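Local coordinates for protein beta-glucoside kinase (Listeria monocytogenes, PDB 4HTL) that phosphorylates cellobiose with ATP to give cellobiose-6'-phosphate, as a sugar kinase of the ROK family, and may also regulate transcription of the cellobiose-PTS operon, at residues N206-D211 / T248-F253; R184-E189 / E215-E220; V68-G73 / G149-G154; I75-G78 / F84-F87. All coordinates share one frame; numbering follows the deposited sequence.

Contact 1: N206-D211 / T248-F253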
loop_
_atom_site.group_PDB
_atom_site.type_symbol
_atom_site.label_atom_id
_atom_site.label_comp_id
_atom_site.label_asym_id
_atom_site.label_seq_id
_atom_site.Cartn_x
_atom_site.Cartn_y
_atom_site.Cartn_z
ATOM N N ASN A 206 -24.268 7.490 24.131
ATOM C CA ASN A 206 -24.315 6.392 25.076
ATOM C C ASN A 206 -22.918 5.965 25.504
ATOM O O ASN A 206 -22.676 5.702 26.651
ATOM C CB ASN A 206 -25.089 5.226 24.508
ATOM C CG ASN A 206 -26.535 5.554 24.320
ATOM O OD1 ASN A 206 -27.053 6.442 24.973
ATOM N ND2 ASN A 206 -27.194 4.848 23.427
ATOM N N TYR A 207 -21.987 5.958 24.567
ATOM C CA TYR A 207 -20.582 5.694 24.884
ATOM C C TYR A 207 -20.061 6.675 25.955
ATOM O O TYR A 207 -19.437 6.284 26.941
ATOM C CB TYR A 207 -19.773 5.839 23.579
ATOM C CG TYR A 207 -18.277 5.751 23.728
ATOM C CD1 TYR A 207 -17.661 4.534 23.985
ATOM C CD2 TYR A 207 -17.456 6.861 23.536
ATOM C CE1 TYR A 207 -16.304 4.442 24.153
ATOM C CE2 TYR A 207 -16.081 6.769 23.685
ATOM C CZ TYR A 207 -15.499 5.563 23.968
ATOM O OH TYR A 207 -14.126 5.425 24.122
ATOM N N ASP A 208 -20.295 7.977 25.728
ATOM C CA ASP A 208 -19.832 9.008 26.659
ATOM C C ASP A 208 -20.495 8.898 28.031
ATOM O O ASP A 208 -19.909 9.341 29.048
ATOM C CB ASP A 208 -20.072 10.392 26.078
ATOM C CG ASP A 208 -19.145 10.713 24.945
ATOM O OD1 ASP A 208 -18.065 10.105 24.832
ATOM O OD2 ASP A 208 -19.521 11.549 24.139
ATOM N N ALA A 209 -21.684 8.275 28.067
ATOM C CA ALA A 209 -22.398 7.983 29.322
ATOM C C ALA A 209 -22.054 6.583 29.898
ATOM O O ALA A 209 -22.719 6.084 30.829
ATOM C CB ALA A 209 -23.897 8.139 29.105
ATOM N N HIS A 210 -21.005 5.960 29.366
ATOM C CA HIS A 210 -20.466 4.699 29.874
ATOM C C HIS A 210 -21.393 3.540 29.776
ATOM O O HIS A 210 -21.389 2.662 30.647
ATOM C CB HIS A 210 -19.948 4.845 31.295
ATOM C CG HIS A 210 -19.127 6.084 31.501
ATOM N ND1 HIS A 210 -17.942 6.267 30.910
ATOM C CD2 HIS A 210 -19.369 7.222 32.261
ATOM C CE1 HIS A 210 -17.431 7.457 31.281
ATOM N NE2 HIS A 210 -18.308 8.047 32.099
ATOM N N ASP A 211 -22.172 3.509 28.710
ATOM C CA ASP A 211 -23.012 2.359 28.376
ATOM C C ASP A 211 -22.129 1.214 27.864
ATOM O O ASP A 211 -21.400 1.389 26.893
ATOM C CB ASP A 211 -24.046 2.732 27.303
ATOM C CG ASP A 211 -24.893 1.546 26.884
ATOM O OD1 ASP A 211 -25.612 0.969 27.750
ATOM O OD2 ASP A 211 -24.822 1.164 25.704
ATOM N N THR A 248 -15.991 12.242 11.106
ATOM C CA THR A 248 -15.779 13.615 11.616
ATOM C C THR A 248 -16.983 14.213 12.378
ATOM O O THR A 248 -16.851 15.261 13.028
ATOM C CB THR A 248 -15.381 14.623 10.508
ATOM O OG1 THR A 248 -16.529 15.007 9.711
ATOM C CG2 THR A 248 -14.294 14.062 9.664
ATOM N N SER A 249 -18.137 13.564 12.292
ATOM C CA SER A 249 -19.315 13.901 13.134
ATOM C C SER A 249 -18.989 13.656 14.628
ATOM O O SER A 249 -19.719 14.097 15.482
ATOM C CB SER A 249 -20.571 13.086 12.751
ATOM O OG SER A 249 -20.393 11.689 13.008
ATOM N N ARG A 250 -17.879 12.973 14.907
ATOM C CA ARG A 250 -17.352 12.813 16.283
ATOM C C ARG A 250 -16.221 13.865 16.469
ATOM O O ARG A 250 -15.113 13.703 15.973
ATOM C CB ARG A 250 -16.854 11.371 16.475
ATOM C CG ARG A 250 -16.164 11.088 17.810
ATOM C CD ARG A 250 -17.122 11.167 18.956
ATOM N NE ARG A 250 -16.510 10.726 20.204
ATOM C CZ ARG A 250 -17.144 10.722 21.369
ATOM N NH1 ARG A 250 -18.360 11.236 21.438
ATOM N NH2 ARG A 250 -16.538 10.283 22.475
ATOM N N PRO A 251 -16.483 14.923 17.232
ATOM C CA PRO A 251 -15.537 16.040 17.324
ATOM C C PRO A 251 -14.122 15.663 17.802
ATOM O O PRO A 251 -13.155 16.243 17.341
ATOM C CB PRO A 251 -16.209 16.967 18.329
ATOM C CG PRO A 251 -17.638 16.748 18.032
ATOM C CD PRO A 251 -17.759 15.261 17.892
ATOM N N THR A 252 -14.037 14.717 18.732
ATOM C CA THR A 252 -12.802 14.307 19.357
ATOM C C THR A 252 -12.207 13.034 18.752
ATOM O O THR A 252 -11.304 12.439 19.310
ATOM C CB THR A 252 -13.044 14.117 20.853
ATOM O OG1 THR A 252 -14.098 13.152 21.021
ATOM C CG2 THR A 252 -13.355 15.479 21.546
ATOM N N PHE A 253 -12.638 12.658 17.557
ATOM C CA PHE A 253 -12.197 11.349 17.049
ATOM C C PHE A 253 -10.709 11.242 16.826
ATOM O O PHE A 253 -10.154 10.185 17.077
ATOM C CB PHE A 253 -12.992 10.854 15.826
ATOM C CG PHE A 253 -12.402 11.243 14.497
ATOM C CD1 PHE A 253 -11.478 10.416 13.841
ATOM C CD2 PHE A 253 -12.798 12.414 13.874
ATOM C CE1 PHE A 253 -10.953 10.790 12.612
ATOM C CE2 PHE A 253 -12.276 12.792 12.642
ATOM C CZ PHE A 253 -11.348 11.980 12.015
#
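Arg250 reaches from the loop between strand 240-244 and helix 253-261 to the last turn of helix 200-208, where it takes hold of Asp208. Its side chain leaves the backbone with CG anti to the backbone N (chi1 175°), bends once, at the CB-CG bond (chi2), and then runs extended to the guanidinium. CB, CG and CD serve as the stalk; the backbones stay far apart, 11.3 Å between the CA atoms of Arg250 and Asp208. NE is held on its own side by a salt bridge to Glu256 in the following helix, to which Thr252 OG1 also hydrogen-bonds. At the tip the two terminal nitrogens meet the carboxylate end-on: NH2 gives a hydrogen bond of 2.8 Å to Asp208 OD1, nearly straight at 172° and received on the syn lone pair, while NH1 reaches Asp208 OD2 at 3.0 Å, somewhat out of the carboxylate plane. The two flat groups are 24° from coplanar. NH2 also passes the rim of the Tyr207 ring, 3.7 Å from CD2, lying in the plane of the ring at its edge, so this is no cation-pi stack. Tyr207 packs in turn on Glu215 and Ile218 of helix 212-236. Just beyond Asp208 the helix ends in a Schellman motif with His210, at positive phi, as its C-prime residue. At this surface contact an end-on, two-nitrogen salt bridge to Asp208 and a second one from NE to Glu256 should together hold the guanidinium in its rotation and favour its positive charge, tying helix end to loop.

Contact 2: R184-E189 / E215-E220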
loop_
_atom_site.group_PDB
_atom_site.type_symbol
_atom_site.label_atom_id
_atom_site.label_comp_id
_atom_site.label_asym_id
_atom_site.label_seq_id
_atom_site.Cartn_x
_atom_site.Cartn_y
_atom_site.Cartn_z
ATOM N N ARG A 184 -24.124 1.348 13.401
ATOM C CA ARG A 184 -25.588 1.446 13.529
ATOM C C ARG A 184 -26.241 0.064 13.415
ATOM O O ARG A 184 -27.128 -0.272 14.201
ATOM C CB ARG A 184 -26.164 2.432 12.511
ATOM C CG ARG A 184 -25.699 3.864 12.763
ATOM C CD ARG A 184 -26.104 4.781 11.627
ATOM N NE ARG A 184 -27.545 4.658 11.417
ATOM C CZ ARG A 184 -28.147 4.202 10.320
ATOM N NH1 ARG A 184 -27.464 3.899 9.218
ATOM N NH2 ARG A 184 -29.479 4.117 10.302
ATOM N N ARG A 185 -25.777 -0.742 12.463
ATOM C CA ARG A 185 -26.262 -2.122 12.312
ATOM C C ARG A 185 -26.033 -2.944 13.566
ATOM O O ARG A 185 -26.926 -3.649 14.017
ATOM C CB ARG A 185 -25.606 -2.794 11.130
ATOM C CG ARG A 185 -26.155 -2.267 9.826
ATOM C CD ARG A 185 -25.632 -3.010 8.596
ATOM N NE ARG A 185 -25.678 -4.469 8.760
ATOM C CZ ARG A 185 -24.635 -5.286 8.599
ATOM N NH1 ARG A 185 -23.443 -4.809 8.227
ATOM N NH2 ARG A 185 -24.775 -6.599 8.795
ATOM N N GLN A 186 -24.833 -2.857 14.135
ATOM C CA GLN A 186 -24.545 -3.585 15.333
ATOM C C GLN A 186 -25.417 -3.124 16.500
ATOM O O GLN A 186 -25.913 -3.939 17.273
ATOM C CB GLN A 186 -23.079 -3.423 15.724
ATOM C CG GLN A 186 -22.113 -4.085 14.764
ATOM C CD GLN A 186 -20.648 -3.680 14.938
ATOM O OE1 GLN A 186 -20.347 -2.650 15.554
ATOM N NE2 GLN A 186 -19.716 -4.503 14.380
ATOM N N TYR A 187 -25.550 -1.811 16.660
ATOM C CA TYR A 187 -26.408 -1.274 17.712
ATOM C C TYR A 187 -27.848 -1.735 17.579
ATOM O O TYR A 187 -28.481 -2.103 18.591
ATOM C CB TYR A 187 -26.325 0.246 17.745
ATOM C CG TYR A 187 -26.812 0.822 19.078
ATOM C CD1 TYR A 187 -26.084 0.623 20.250
ATOM C CD2 TYR A 187 -27.976 1.576 19.147
ATOM C CE1 TYR A 187 -26.520 1.121 21.455
ATOM C CE2 TYR A 187 -28.407 2.101 20.347
ATOM C CZ TYR A 187 -27.672 1.862 21.501
ATOM O OH TYR A 187 -28.086 2.385 22.691
ATOM N N ALA A 188 -28.371 -1.748 16.352
ATOM C CA ALA A 188 -29.708 -2.307 16.109
ATOM C C ALA A 188 -29.815 -3.769 16.573
ATOM O O ALA A 188 -30.764 -4.150 17.285
ATOM C CB ALA A 188 -30.057 -2.188 14.637
ATOM N N GLU A 189 -28.828 -4.587 16.215
ATOM C CA GLU A 189 -28.806 -6.006 16.639
ATOM C C GLU A 189 -28.743 -6.174 18.140
ATOM O O GLU A 189 -29.401 -7.057 18.714
ATOM C CB GLU A 189 -27.592 -6.734 16.052
ATOM C CG GLU A 189 -27.684 -6.964 14.564
ATOM C CD GLU A 189 -26.606 -7.873 14.015
ATOM O OE1 GLU A 189 -25.705 -8.303 14.787
ATOM O OE2 GLU A 189 -26.647 -8.141 12.793
ATOM N N GLU A 215 -19.831 1.076 24.603
ATOM C CA GLU A 215 -18.407 0.966 24.808
ATOM C C GLU A 215 -17.790 -0.108 23.939
ATOM O O GLU A 215 -16.751 0.124 23.298
ATOM C CB GLU A 215 -18.027 0.789 26.265
ATOM C CG GLU A 215 -18.219 2.055 27.062
ATOM C CD GLU A 215 -18.034 1.880 28.563
ATOM O OE1 GLU A 215 -18.099 0.732 29.071
ATOM O OE2 GLU A 215 -17.803 2.906 29.241
ATOM N N ARG A 216 -18.397 -1.288 23.902
ATOM C CA ARG A 216 -17.817 -2.352 23.115
ATOM C C ARG A 216 -17.844 -1.991 21.639
ATOM O O ARG A 216 -16.869 -2.205 20.919
ATOM C CB ARG A 216 -18.518 -3.699 23.387
ATOM C CG ARG A 216 -17.894 -4.860 22.608
ATOM C CD ARG A 216 -18.497 -6.214 22.995
ATOM N NE ARG A 216 -17.894 -7.241 22.179
ATOM C CZ ARG A 216 -16.663 -7.731 22.342
ATOM N NH1 ARG A 216 -15.910 -7.390 23.378
ATOM N NH2 ARG A 216 -16.192 -8.617 21.477
ATOM N N LEU A 217 -18.959 -1.464 21.171
ATOM C CA LEU A 217 -19.066 -1.139 19.743
ATOM C C LEU A 217 -18.003 -0.131 19.311
ATOM O O LEU A 217 -17.312 -0.297 18.274
ATOM C CB LEU A 217 -20.459 -0.633 19.392
ATOM C CG LEU A 217 -21.652 -1.510 19.571
ATOM C CD1 LEU A 217 -22.867 -0.857 18.853
ATOM C CD2 LEU A 217 -21.431 -2.976 19.252
ATOM N N ILE A 218 -17.825 0.898 20.118
ATOM C CA ILE A 218 -16.888 1.957 19.784
ATOM C C ILE A 218 -15.448 1.467 19.887
ATOM O O ILE A 218 -14.610 1.757 19.003
ATOM C CB ILE A 218 -17.115 3.260 20.634
ATOM C CG1 ILE A 218 -18.530 3.855 20.322
ATOM C CG2 ILE A 218 -15.961 4.254 20.386
ATOM C CD1 ILE A 218 -18.822 4.149 18.857
ATOM N N THR A 219 -15.185 0.694 20.928
ATOM C CA THR A 219 -13.854 0.101 21.119
ATOM C C THR A 219 -13.448 -0.779 19.925
ATOM O O THR A 219 -12.320 -0.673 19.412
ATOM C CB THR A 219 -13.736 -0.637 22.455
ATOM O OG1 THR A 219 -14.037 0.271 23.525
ATOM C CG2 THR A 219 -12.316 -1.211 22.675
ATOM N N GLU A 220 -14.375 -1.617 19.484
ATOM C CA GLU A 220 -14.120 -2.509 18.345
ATOM C C GLU A 220 -13.926 -1.710 17.052
ATOM O O GLU A 220 -13.093 -2.060 16.244
ATOM C CB GLU A 220 -15.206 -3.553 18.188
ATOM C CG GLU A 220 -15.270 -4.481 19.389
ATOM C CD GLU A 220 -14.139 -5.492 19.432
ATOM O OE1 GLU A 220 -14.015 -6.218 18.453
ATOM O OE2 GLU A 220 -13.400 -5.577 20.428
HETATM O O HOH W 1 -17.860 -1.870 16.024
#
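The Tyr187 ring meets Leu217 at its edge: Leu217 CD1 lies close to the ring plane, 3.8 Å from Tyr187 CD1, and the two side chains cross at about a right angle. The other flat group, the Gln186 amide, turns its oxygen to the same leucine, OE1 standing 3.9 Å from Leu217 CD2. Leu217 thus carries the contact, CD1 meeting mainly Tyr187 and CD2 meeting Gln186, consecutive residues of helix 180-191. CD1 presses against the start of Tyr187, 3.6 Å from the backbone N and 3.8 Å from CB; CD2 lies along Gln186, 3.9 Å from its CB. Gln186 keeps CG beside its backbone N (chi1 -68°) and extends from there, sliding past Leu217 in the opposite direction and bringing OE1 within reach of a water that also meets Leu217 O. This water closes the gap, donating to Gln186 OE1 at 2.6 Å and to Leu217 O at 2.8 Å, so the glutamine is linked to the leucine carbonyl without direct polar contact between the two segments. On the far helix Thr219 OG1 turns back to Glu215 O, which the backbone N of Thr219 approaches from the opposite face. Leu217 packs also on Leu183, one turn before Tyr187 on helix 180-191. Beyond the leucine, Tyr187 rests on Ile203 of helix 200-208 and on Val213 and Ser214 at the start of helix 212-236, placing the contact where these three successive helices come together.

Contact 3: V68-G73 / G149-G154. With EDO (1,2-ethanediol), chain B.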
loop_
_atom_site.group_PDB
_atom_site.type_symbol
_atom_site.label_atom_id
_atom_site.label_comp_id
_atom_site.label_asym_id
_atom_site.label_seq_id
_atom_site.Cartn_x
_atom_site.Cartn_y
_atom_site.Cartn_z
ATOM N N VAL A 68 -11.608 4.926 -13.126
ATOM C CA VAL A 68 -11.607 5.832 -14.262
ATOM C C VAL A 68 -10.208 5.960 -14.824
ATOM O O VAL A 68 -9.277 6.260 -14.065
ATOM C CB VAL A 68 -12.029 7.270 -13.810
ATOM C CG1 VAL A 68 -11.887 8.255 -14.962
ATOM C CG2 VAL A 68 -13.441 7.279 -13.260
ATOM N N ASN A 69 -10.056 5.745 -16.128
ATOM C CA ASN A 69 -8.828 6.065 -16.821
ATOM C C ASN A 69 -8.833 7.578 -16.993
ATOM O O ASN A 69 -9.660 8.127 -17.709
ATOM C CB ASN A 69 -8.761 5.332 -18.154
ATOM C CG ASN A 69 -7.507 5.643 -18.939
ATOM O OD1 ASN A 69 -6.964 6.748 -18.854
ATOM N ND2 ASN A 69 -7.038 4.663 -19.724
ATOM N N PRO A 70 -7.930 8.260 -16.297
ATOM C CA PRO A 70 -8.007 9.709 -16.251
ATOM C C PRO A 70 -7.572 10.373 -17.547
ATOM O O PRO A 70 -7.846 11.542 -17.715
ATOM C CB PRO A 70 -7.065 10.056 -15.121
ATOM C CG PRO A 70 -6.046 8.969 -15.139
ATOM C CD PRO A 70 -6.775 7.735 -15.559
ATOM N N LYS A 71 -6.870 9.665 -18.442
ATOM C CA LYS A 71 -6.464 10.252 -19.717
ATOM C C LYS A 71 -7.555 10.063 -20.797
ATOM O O LYS A 71 -7.844 10.993 -21.548
ATOM C CB LYS A 71 -5.114 9.673 -20.204
ATOM C CG LYS A 71 -3.913 10.162 -19.387
ATOM C CD LYS A 71 -2.560 9.841 -20.026
ATOM C CE LYS A 71 -1.394 10.372 -19.192
ATOM N NZ LYS A 71 -0.089 9.679 -19.441
ATOM N N THR A 72 -8.131 8.859 -20.882
ATOM C CA THR A 72 -9.158 8.553 -21.872
ATOM C C THR A 72 -10.598 8.879 -21.452
ATOM O O THR A 72 -11.474 9.073 -22.319
ATOM C CB THR A 72 -9.141 7.094 -22.321
ATOM O OG1 THR A 72 -9.582 6.252 -21.254
ATOM C CG2 THR A 72 -7.748 6.659 -22.817
ATOM N N GLY A 73 -10.845 8.912 -20.143
ATOM C CA GLY A 73 -12.183 9.164 -19.596
ATOM C C GLY A 73 -13.053 7.920 -19.496
ATOM O O GLY A 73 -14.232 7.997 -19.137
ATOM N N GLY A 149 -2.274 0.081 -11.838
ATOM C CA GLY A 149 -2.162 -0.393 -13.210
ATOM C C GLY A 149 -3.482 -0.378 -14.019
ATOM O O GLY A 149 -3.464 -0.297 -15.264
ATOM N N ARG A 150 -4.600 -0.493 -13.308
ATOM C CA ARG A 150 -5.915 -0.441 -13.906
ATOM C C ARG A 150 -6.792 0.606 -13.236
ATOM O O ARG A 150 -8.019 0.551 -13.342
ATOM C CB ARG A 150 -6.569 -1.826 -13.918
ATOM C CG ARG A 150 -5.862 -2.893 -14.754
ATOM C CD ARG A 150 -6.583 -4.236 -14.554
ATOM N NE ARG A 150 -6.162 -5.262 -15.492
ATOM C CZ ARG A 150 -5.048 -5.997 -15.365
ATOM N NH1 ARG A 150 -4.221 -5.863 -14.324
ATOM N NH2 ARG A 150 -4.756 -6.890 -16.279
ATOM N N PHE A 151 -6.145 1.607 -12.606
ATOM C CA PHE A 151 -6.857 2.754 -12.045
ATOM C C PHE A 151 -7.734 2.354 -10.869
ATOM O O PHE A 151 -8.747 3.027 -10.569
ATOM C CB PHE A 151 -7.668 3.466 -13.138
ATOM C CG PHE A 151 -6.868 3.693 -14.368
ATOM C CD1 PHE A 151 -5.807 4.577 -14.338
ATOM C CD2 PHE A 151 -7.104 2.966 -15.522
ATOM C CE1 PHE A 151 -5.020 4.775 -15.448
ATOM C CE2 PHE A 151 -6.296 3.150 -16.624
ATOM C CZ PHE A 151 -5.247 4.040 -16.576
ATOM N N ARG A 152 -7.325 1.289 -10.197
ATOM C CA ARG A 152 -8.070 0.747 -9.080
ATOM C C ARG A 152 -7.461 1.023 -7.701
ATOM O O ARG A 152 -8.080 0.656 -6.673
ATOM C CB ARG A 152 -8.284 -0.757 -9.244
ATOM C CG ARG A 152 -8.893 -1.156 -10.576
ATOM C CD ARG A 152 -9.240 -2.597 -10.729
ATOM N NE ARG A 152 -8.042 -3.409 -10.742
ATOM C CZ ARG A 152 -7.983 -4.666 -11.166
ATOM N NH1 ARG A 152 -9.044 -5.276 -11.663
ATOM N NH2 ARG A 152 -6.828 -5.298 -11.113
ATOM N N ALA A 153 -6.254 1.561 -7.661
ATOM C CA ALA A 153 -5.506 1.665 -6.389
ATOM C C ALA A 153 -6.260 2.497 -5.353
ATOM O O ALA A 153 -7.092 3.350 -5.688
ATOM C CB ALA A 153 -4.124 2.230 -6.618
ATOM N N GLY A 154 -6.013 2.206 -4.088
ATOM C CA GLY A 154 -6.573 2.966 -2.995
ATOM C C GLY A 154 -7.844 2.409 -2.364
ATOM O O GLY A 154 -8.553 3.112 -1.651
HETATM C C1 EDO B . -8.928 -6.479 -18.379
HETATM O O1 EDO B . -8.911 -5.924 -17.054
HETATM C C2 EDO B . -7.516 -6.412 -18.973
HETATM O O2 EDO B . -6.668 -7.495 -18.510
HETATM O O HOH W 2 -9.776 5.337 -10.766
#
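Phe151 packs one ring face against the loop 68-73, which joins two strands of the small antiparallel sheet and forms an Asx turn at Asn69. This is the tight part. Asn69 CA sits over the ring centre in a CH-pi contact, 3.8 Å from the centroid and 11° off the normal, with the amide spread beyond it toward CE2 and CZ, its plane tilted 34° to the ring. Pro70 CD comes in obliquely to CE1 at 3.4 Å. Phe151 CB adds a contact of 3.4 Å to Val68 O. The backbone of Phe151 has positive phi, and its CG stands beside the backbone N (chi1 -47°), which sends the ring into the loop. The looser side is polar. A water lies between Val68 N and Phe151 O, and Arg150 turns from the contact to hold an ethanediol, probably from the crystallisation liquor, through NE and NH2. Arg152 points away too, forming salt bridges to Asp237 and Asp268 of the second subunit, so the loop that carries Phe151 also belongs to the dimer interface. Asn69 OD1 secures the turn by accepting from Lys71 N at 2.9 Å, in the carbonyl plane, and from Thr72 N at 3.2 Å, well above it.

Contact 4: I75-G78 / F84-F87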
loop_
_atom_site.group_PDB
_atom_site.type_symbol
_atom_site.label_atom_id
_atom_site.label_comp_id
_atom_site.label_asym_id
_atom_site.label_seq_id
_atom_site.Cartn_x
_atom_site.Cartn_y
_atom_site.Cartn_z
ATOM N N ILE A 75 -14.677 4.978 -17.823
ATOM C CA ILE A 75 -15.044 4.394 -16.512
ATOM C C ILE A 75 -15.225 2.916 -16.742
ATOM O O ILE A 75 -16.147 2.500 -17.431
ATOM C CB ILE A 75 -16.360 4.973 -15.945
ATOM C CG1 ILE A 75 -16.250 6.487 -15.776
ATOM C CG2 ILE A 75 -16.734 4.330 -14.593
ATOM C CD1 ILE A 75 -17.542 7.182 -15.358
ATOM N N THR A 76 -14.307 2.126 -16.201
ATOM C CA THR A 76 -14.343 0.694 -16.389
ATOM C C THR A 76 -15.343 0.042 -15.428
ATOM O O THR A 76 -15.962 -0.934 -15.767
ATOM C CB THR A 76 -12.936 0.105 -16.243
ATOM O OG1 THR A 76 -12.443 0.384 -14.936
ATOM C CG2 THR A 76 -11.991 0.786 -17.257
HETATM N N MSE A 77 -15.503 0.600 -14.236
HETATM C CA MSE A 77 -16.441 0.082 -13.229
HETATM C C MSE A 77 -17.010 1.321 -12.573
HETATM O O MSE A 77 -16.252 2.118 -12.032
HETATM C CB MSE A 77 -15.690 -0.783 -12.197
HETATM C CG MSE A 77 -16.552 -1.665 -11.270
HETATM SE SE MSE A 77 -17.342 -0.874 -9.641
HETATM C CE MSE A 77 -15.810 -0.073 -8.760
ATOM N N GLY A 78 -18.317 1.503 -12.612
ATOM C CA GLY A 78 -18.883 2.757 -12.121
ATOM C C GLY A 78 -19.184 2.907 -10.643
ATOM O O GLY A 78 -19.957 3.783 -10.263
ATOM N N PHE A 84 -22.673 3.557 -15.586
ATOM C CA PHE A 84 -21.375 4.058 -15.970
ATOM C C PHE A 84 -20.326 2.932 -16.132
ATOM O O PHE A 84 -19.178 3.220 -16.458
ATOM C CB PHE A 84 -20.883 5.107 -14.952
ATOM C CG PHE A 84 -21.654 6.412 -14.942
ATOM C CD1 PHE A 84 -22.654 6.700 -15.870
ATOM C CD2 PHE A 84 -21.372 7.374 -13.981
ATOM C CE1 PHE A 84 -23.349 7.900 -15.839
ATOM C CE2 PHE A 84 -22.052 8.585 -13.960
ATOM C CZ PHE A 84 -23.046 8.846 -14.892
ATOM N N ASP A 85 -20.691 1.668 -15.923
ATOM C CA ASP A 85 -19.751 0.558 -16.237
ATOM C C ASP A 85 -19.379 0.564 -17.725
ATOM O O ASP A 85 -20.257 0.571 -18.600
ATOM C CB ASP A 85 -20.369 -0.810 -15.945
ATOM C CG ASP A 85 -20.595 -1.074 -14.478
ATOM O OD1 ASP A 85 -19.925 -0.469 -13.600
ATOM O OD2 ASP A 85 -21.452 -1.941 -14.202
ATOM N N ASN A 86 -18.086 0.518 -18.011
ATOM C CA ASN A 86 -17.600 0.541 -19.387
ATOM C C ASN A 86 -18.217 1.704 -20.175
ATOM O O ASN A 86 -18.655 1.518 -21.316
ATOM C CB ASN A 86 -17.883 -0.811 -20.092
ATOM C CG ASN A 86 -17.211 -0.899 -21.433
ATOM O OD1 ASN A 86 -16.119 -0.366 -21.620
ATOM N ND2 ASN A 86 -17.873 -1.532 -22.392
ATOM N N PHE A 87 -18.232 2.897 -19.563
ATOM C CA PHE A 87 -18.823 4.094 -20.166
ATOM C C PHE A 87 -17.792 5.198 -20.243
ATOM O O PHE A 87 -17.221 5.576 -19.215
ATOM C CB PHE A 87 -19.989 4.567 -19.295
ATOM C CG PHE A 87 -20.661 5.809 -19.779
ATOM C CD1 PHE A 87 -21.069 5.938 -21.115
ATOM C CD2 PHE A 87 -20.946 6.842 -18.893
ATOM C CE1 PHE A 87 -21.710 7.093 -21.555
ATOM C CE2 PHE A 87 -21.603 7.987 -19.333
ATOM C CZ PHE A 87 -21.974 8.116 -20.661
#
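This is a backbone contact between neighbouring strands, a G1 beta bulge at the edge of the small antiparallel sheet where strand 74-77 meets strand 87-88. Asn86 and Phe87 both face Ile75, and Ile75 with Phe87 forms an antiparallel hydrogen-bonded pair: Ile75 N gives to Phe87 O at 3.0 Å, and Phe87 N returns a bond of the same length to Ile75 O. Asn86, the bulge residue with positive phi, gives only a weak bond from its N to Thr76 O at 3.4 Å. Past the corner at Thr76 the link passes to a side chain. Asp85 has CG beside its backbone N (chi1 -68°), which carries OD1 back to Gly78 N, a straight bond of 2.7 Å; its other oxygen, OD2, pairs with Arg82 NE in a salt bridge. On the apolar side Ile75 CD1 touches Phe84 CB at 4.0 Å, the two side chains crossing at a slant. Phe84 continues to Ile43 and Leu44 of helix 40-52, and its side chain is about 4 Å from that of Ile11, a residue of the probable ATP site. The carboxylate would tend to stay ionised, tying Gly78, where the loop starts, and Arg82 within it to Asp85.

The four contacts form two well-separated pairs, contact 1 opposite contacts 3 and 4. Contacts 3 and 4, with centres 11 Å apart, come together at the small antiparallel sheet and touch where Val68 packs on Ile75; contact 4 falls, along the chain, between the two segments of contact 3. Contacts 1 and 2, 12 Å apart, interlock: their segments alternate along the chain, and helices 180-191, 200-208 and 212-236 follow one another through them. The pairs are 35 to 39 Å apart between centres, with contacts 3 and 4 earlier and nearer the probable ATP-binding segment. One pair joins loops and strands near that segment; the other ties helices together and to a loop, away from it.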